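Local coordinates for protein galactitol 1-phosphate 5-dehydrogenase (PDB 4UEJ) that catalyses the NAD-dependent oxidation of galactitol 1-phosphate to D-tagatose 6-phosphate as a zinc-containing, homodimeric dehydrogenase of the alcohol dehydrogenase family, at residues A[87-90]-A[91-94]; A[123-126]-A[127-130]. All blocks are in the same frame, centred on the assembly; numbering follows the deposited sequence.

Contact 1. Residues A[87-90]-A[91-94]; sequences LPCF and TCPE. With ZN (zinc ion), chain C.
Cys89 and Cys92 bring their sulfurs together on one zinc ion across a tight loop. Cys89 SG stands 2.4 Å from the zinc and Cys92 SG 2.3 Å, and the two bonds open at about 106° at the metal, close to a tetrahedral corner. In Cys89 the sulfur sits between its own backbone N and carbonyl carbon (chi1 81°), which swings it over the chain ahead; Cys92 adopts the same kind of rotamer, and the sulfurs end 3.7 Å apart (Cys89 SG to Cys92 SG).

The loop folds back over Cys89 SG. Thr91 N donates a nearly straight hydrogen bond to that sulfur, 3.3 Å from Thr91 N to Cys89 SG with 166° at the hydrogen, while Cys92 N also lies 3.3 Å from Cys89 SG. Thr91 OG1 flanks the sulfur at 3.6 Å from Cys89 SG, and the methyl CG2 of Thr91 lies against the Phe90 carbonyl carbon. Phe90, in a left-handed backbone conformation, lets the chain turn here and lays its ring back over Pro88, whose CG sits 3.4 Å above one ring face toward the rim; Trp294 meets the same ring edge-to-face.

Cys95 and Cys103 complete the Cys4 site, the structural zinc site of this dehydrogenase family, distinct from the zinc bound by Cys38 and His59, which is probably the catalytic one, as in related enzymes. Cys92 is also the N-cap of helix 93-96, its sulfur accepting a backbone N-H from that helix. Beyond it, Glu94 forms a salt bridge with Arg228 of the second subunit. Backbone N-H donors at both sulfurs would offset part of the negative charge that four thiolates probably bring to the zinc.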
ATOM      1  N   LEU A  87      24.498  -5.695  -7.486  1.00 19.16           N
ATOM      2  CA  LEU A  87      25.162  -6.946  -7.155  1.00 20.09           C
ATOM      3  C   LEU A  87      24.735  -7.389  -5.767  1.00 16.51           C
ATOM      4  O   LEU A  87      25.284  -6.929  -4.767  1.00 17.15           O
ATOM      5  CB  LEU A  87      26.687  -6.811  -7.228  1.00 23.14           C
ATOM      6  CG  LEU A  87      27.465  -8.124  -7.061  1.00 30.54           C
ATOM      7  CD1 LEU A  87      27.229  -9.064  -8.240  1.00 30.99           C
ATOM      8  CD2 LEU A  87      28.960  -7.877  -6.848  1.00 36.49           C
ATOM      9  N   PRO A  88      23.738  -8.281  -5.700  1.00 16.34           N
ATOM     10  CA  PRO A  88      23.368  -8.856  -4.405  1.00 16.94           C
ATOM     11  C   PRO A  88      24.447  -9.816  -3.910  1.00 17.64           C
ATOM     12  O   PRO A  88      25.326 -10.227  -4.688  1.00 17.63           O
ATOM     13  CB  PRO A  88      22.056  -9.593  -4.696  1.00 22.81           C
ATOM     14  CG  PRO A  88      22.025  -9.807  -6.146  1.00 23.03           C
ATOM     15  CD  PRO A  88      22.932  -8.810  -6.811  1.00 20.09           C
ATOM     16  N   CYS A  89      24.379 -10.178  -2.633  1.00 18.41           N
ATOM     17  CA  CYS A  89      25.372 -11.077  -2.040  1.00 19.28           C
ATOM     18  C   CYS A  89      25.070 -12.538  -2.381  1.00 24.20           C
ATOM     19  O   CYS A  89      25.979 -13.385  -2.375  1.00 20.09           O
ATOM     20  CB  CYS A  89      25.441 -10.882  -0.517  1.00 20.28           C
ATOM     21  SG  CYS A  89      24.155 -11.738   0.451  1.00 20.87           S
ATOM     22  N   PHE A  90      23.792 -12.809  -2.663  1.00 20.37           N
ATOM     23  CA  PHE A  90      23.275 -14.123  -3.062  1.00 22.78           C
ATOM     24  C   PHE A  90      23.316 -15.189  -1.976  1.00 23.46           C
ATOM     25  O   PHE A  90      23.065 -16.368  -2.256  1.00 25.44           O
ATOM     26  CB  PHE A  90      24.018 -14.654  -4.294  1.00 19.29           C
ATOM     27  CG  PHE A  90      23.728 -13.891  -5.540  1.00 18.53           C
ATOM     28  CD1 PHE A  90      22.459 -13.896  -6.087  1.00 22.03           C
ATOM     29  CD2 PHE A  90      24.733 -13.185  -6.181  1.00 21.27           C
ATOM     30  CE1 PHE A  90      22.193 -13.190  -7.245  1.00 19.84           C
ATOM     31  CE2 PHE A  90      24.475 -12.478  -7.335  1.00 21.98           C
ATOM     32  CZ  PHE A  90      23.206 -12.489  -7.871  1.00 22.93           C
ATOM     33  N   THR A  91      23.622 -14.799  -0.742  1.00 21.14           N
ATOM     34  CA  THR A  91      23.759 -15.795   0.321  1.00 22.43           C
ATOM     35  C   THR A  91      23.032 -15.444   1.621  1.00 23.10           C
ATOM     36  O   THR A  91      23.052 -16.232   2.559  1.00 24.32           O
ATOM     37  CB  THR A  91      25.242 -16.043   0.666  1.00 23.14           C
ATOM     38  OG1 THR A  91      25.817 -14.846   1.201  1.00 23.07           O
ATOM     39  CG2 THR A  91      26.016 -16.477  -0.579  1.00 22.80           C
ATOM     40  N   CYS A  92      22.403 -14.273   1.680  1.00 22.50           N
ATOM     41  CA  CYS A  92      21.612 -13.898   2.860  1.00 23.31           C
ATOM     42  C   CYS A  92      20.192 -14.432   2.688  1.00 29.28           C
ATOM     43  O   CYS A  92      19.818 -14.821   1.585  1.00 22.63           O
ATOM     44  CB  CYS A  92      21.594 -12.386   3.050  1.00 22.95           C
ATOM     45  SG  CYS A  92      20.658 -11.511   1.773  1.00 21.48           S
ATOM     46  N   PRO A  93      19.399 -14.470   3.776  1.00 24.46           N
ATOM     47  CA  PRO A  93      18.044 -15.019   3.659  1.00 24.79           C
ATOM     48  C   PRO A  93      17.183 -14.308   2.621  1.00 23.63           C
ATOM     49  O   PRO A  93      16.445 -14.984   1.912  1.00 23.53           O
ATOM     50  CB  PRO A  93      17.467 -14.824   5.066  1.00 26.25           C
ATOM     51  CG  PRO A  93      18.655 -14.885   5.952  1.00 27.04           C
ATOM     52  CD  PRO A  93      19.754 -14.193   5.182  1.00 25.77           C
ATOM     53  N   GLU A  94      17.274 -12.984   2.540  1.00 22.96           N
ATOM     54  CA  GLU A  94      16.527 -12.233   1.534  1.00 21.93           C
ATOM     55  C   GLU A  94      16.896 -12.697   0.118  1.00 20.86           C
ATOM     56  O   GLU A  94      16.021 -12.960  -0.700  1.00 20.58           O
ATOM     57  CB  GLU A  94      16.778 -10.732   1.689  1.00 21.57           C
ATOM     58  CG  GLU A  94      15.962 -10.047   2.787  1.00 22.68           C
ATOM     59  CD  GLU A  94      16.561 -10.207   4.182  1.00 31.17           C
ATOM     60  OE1 GLU A  94      17.516 -10.999   4.350  1.00 24.17           O
ATOM     61  OE2 GLU A  94      16.070  -9.534   5.115  1.00 25.14           O
TER
HETATM   62 ZN    ZN C1347      22.020 -10.880  -0.013  1.00 17.95          ZN

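Contact 2. Residues A[123-126]-A[127-130]; sequences VKRK and NVFA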
ATOM      1  N   VAL A 123      33.404  -5.329 -14.173  1.00 19.72           N
ATOM      2  CA  VAL A 123      32.279  -5.746 -13.330  1.00 18.83           C
ATOM      3  C   VAL A 123      32.223  -7.269 -13.236  1.00 19.21           C
ATOM      4  O   VAL A 123      32.929  -7.963 -13.963  1.00 20.03           O
ATOM      5  CB  VAL A 123      30.917  -5.237 -13.871  1.00 20.76           C
ATOM      6  CG1 VAL A 123      30.910  -3.718 -14.014  1.00 17.29           C
ATOM      7  CG2 VAL A 123      30.586  -5.895 -15.201  1.00 17.37           C
ATOM      8  N   LYS A 124      31.373  -7.790 -12.352  1.00 18.76           N
ATOM      9  CA  LYS A 124      31.172  -9.234 -12.277  1.00 19.21           C
ATOM     10  C   LYS A 124      30.398  -9.735 -13.489  1.00 18.70           C
ATOM     11  O   LYS A 124      29.601  -9.001 -14.069  1.00 17.69           O
ATOM     12  CB  LYS A 124      30.424  -9.625 -10.999  1.00 19.02           C
ATOM     13  CG  LYS A 124      31.032  -9.084  -9.726  1.00 19.59           C
ATOM     14  CD  LYS A 124      32.495  -9.429  -9.598  1.00 25.89           C
ATOM     15  CE  LYS A 124      33.039  -8.849  -8.301  1.00 32.96           C
ATOM     16  NZ  LYS A 124      34.497  -9.075  -8.126  1.00 30.41           N
ATOM     17  N   ARG A 125      30.642 -10.986 -13.867  1.00 19.58           N
ATOM     18  CA  ARG A 125      29.827 -11.655 -14.884  1.00 21.63           C
ATOM     19  C   ARG A 125      28.335 -11.467 -14.614  1.00 22.60           C
ATOM     20  O   ARG A 125      27.542 -11.233 -15.531  1.00 18.67           O
ATOM     21  CB  ARG A 125      30.163 -13.152 -14.941  1.00 22.85           C
ATOM     22  CG  ARG A 125      29.181 -13.996 -15.759  1.00 27.68           C
ATOM     23  CD  ARG A 125      29.160 -13.567 -17.212  1.00 31.84           C
ATOM     24  NE  ARG A 125      28.171 -14.306 -17.995  1.00 34.39           N
ATOM     25  CZ  ARG A 125      26.919 -13.903 -18.203  1.00 28.57           C
ATOM     26  NH1 ARG A 125      26.482 -12.763 -17.682  1.00 18.68           N
ATOM     27  NH2 ARG A 125      26.099 -14.644 -18.936  1.00 32.27           N
ATOM     28  N   LYS A 126      27.954 -11.542 -13.346  1.00 17.94           N
ATOM     29  CA  LYS A 126      26.549 -11.429 -12.984  1.00 19.92           C
ATOM     30  C   LYS A 126      26.021 -10.007 -13.158  1.00 16.23           C
ATOM     31  O   LYS A 126      24.821  -9.776 -13.031  1.00 14.83           O
ATOM     32  CB  LYS A 126      26.328 -11.906 -11.550  1.00 20.41           C
ATOM     33  CG  LYS A 126      26.359 -13.428 -11.427  1.00 28.70           C
ATOM     34  CD  LYS A 126      25.861 -13.897 -10.075  1.00 37.19           C
ATOM     35  CE  LYS A 126      25.224 -15.276 -10.171  1.00 41.84           C
ATOM     36  NZ  LYS A 126      26.136 -16.264 -10.814  1.00 42.70           N
ATOM     37  N   ASN A 127      26.919  -9.068 -13.449  1.00 15.79           N
ATOM     38  CA  ASN A 127      26.538  -7.677 -13.698  1.00 14.90           C
ATOM     39  C   ASN A 127      26.422  -7.329 -15.182  1.00 14.69           C
ATOM     40  O   ASN A 127      26.350  -6.157 -15.534  1.00 15.42           O
ATOM     41  CB  ASN A 127      27.542  -6.709 -13.056  1.00 15.60           C
ATOM     42  CG  ASN A 127      27.502  -6.725 -11.546  1.00 25.53           C
ATOM     43  OD1 ASN A 127      28.541  -6.866 -10.892  1.00 27.82           O
ATOM     44  ND2 ASN A 127      26.304  -6.562 -10.977  1.00 20.96           N
ATOM     45  N   VAL A 128      26.441  -8.328 -16.057  1.00 15.18           N
ATOM     46  CA  VAL A 128      26.149  -8.053 -17.463  1.00 15.07           C
ATOM     47  C   VAL A 128      25.100  -9.017 -17.986  1.00 19.85           C
ATOM     48  O   VAL A 128      24.974 -10.150 -17.509  1.00 16.07           O
ATOM     49  CB  VAL A 128      27.400  -8.133 -18.365  1.00 16.16           C
ATOM     50  CG1 VAL A 128      28.401  -7.046 -17.998  1.00 21.08           C
ATOM     51  CG2 VAL A 128      28.042  -9.496 -18.276  1.00 17.47           C
ATOM     52  N   PHE A 129      24.358  -8.542 -18.979  1.00 14.55           N
ATOM     53  CA  PHE A 129      23.226  -9.250 -19.551  1.00 17.22           C
ATOM     54  C   PHE A 129      23.384  -9.217 -21.058  1.00 15.10           C
ATOM     55  O   PHE A 129      23.433  -8.151 -21.650  1.00 17.77           O
ATOM     56  CB  PHE A 129      21.918  -8.594 -19.099  1.00 13.28           C
ATOM     57  CG  PHE A 129      20.685  -9.105 -19.785  1.00 14.18           C
ATOM     58  CD1 PHE A 129      20.032 -10.232 -19.315  1.00 21.64           C
ATOM     59  CD2 PHE A 129      20.135  -8.413 -20.858  1.00 17.55           C
ATOM     60  CE1 PHE A 129      18.873 -10.688 -19.927  1.00 22.97           C
ATOM     61  CE2 PHE A 129      18.981  -8.861 -21.471  1.00 21.31           C
ATOM     62  CZ  PHE A 129      18.352 -10.007 -21.004  1.00 23.46           C
ATOM     63  N   ALA A 130      23.503 -10.394 -21.662  1.00 16.12           N
ATOM     64  CA  ALA A 130      23.825 -10.492 -23.081  1.00 19.89           C
ATOM     65  C   ALA A 130      22.673 -10.004 -23.948  1.00 16.69           C
ATOM     66  O   ALA A 130      21.529 -10.376 -23.723  1.00 16.82           O
ATOM     67  CB  ALA A 130      24.184 -11.924 -23.443  1.00 20.97           C
TER
HETATM   68  O   HOH W   1      23.396 -11.174 -15.448  1.00 31.29           O
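A short 3-10 turn joins strand 120-124 to strand 128-130, and the bond from Asn127 N to Lys124 O (2.8 Å) closes it. Val128 N follows with a bond to Arg125 O at 3.2 Å. The Asn127 side chain lies beside that of Lys124 and extends in the same direction. Its OD1 lies 3.3 Å from Lys124 CB and takes a weak hydrogen bond from Lys124 N, while ND2 is held by Val84 O, so that both ends of the buried amide have partners. Through this turn, in the GroES-like domain, the chain passes from a strand paired with 27-36 to one paired with 80-83. Beside strand 27-36, Val123 CG2 meets Val128 CG1 at 3.7 Å, the two side chains crossing obliquely next to Val28. Arg125 starts away from the turn, but a bend at chi2 (62°) brings it back across Val128: NH1 stands 3.0 Å from Val128 O, near the guanidinium plane, and NH2 forms a salt bridge with Asp74. One water donates to both Lys126 O and Val128 O, bridging the backbone where the second strand begins.

How the contacts relate
From the N terminus, the chain leaves strand 86-87 and closes contact 1 at once, turning round the structural zinc into helix 93-96. It then runs through the zinc-binding loop, where Cys103 supplies the last ligand, and along strand 120-124 before contact 2 closes the turn into strand 128-130. The two local contacts are thus in series, neither nesting nor crossing. They nevertheless touch in space within the GroES-like domain: Phe90 CE2 packs at 3.4 Å on Lys126 CD, and Leu87 places CD2 3.7 Å from Lys124 CG and CD1 by the Asn127 amide. Leu87 and Phe90, on the approach to the zinc, thus pack against the turn between strands 120-124 and 128-130.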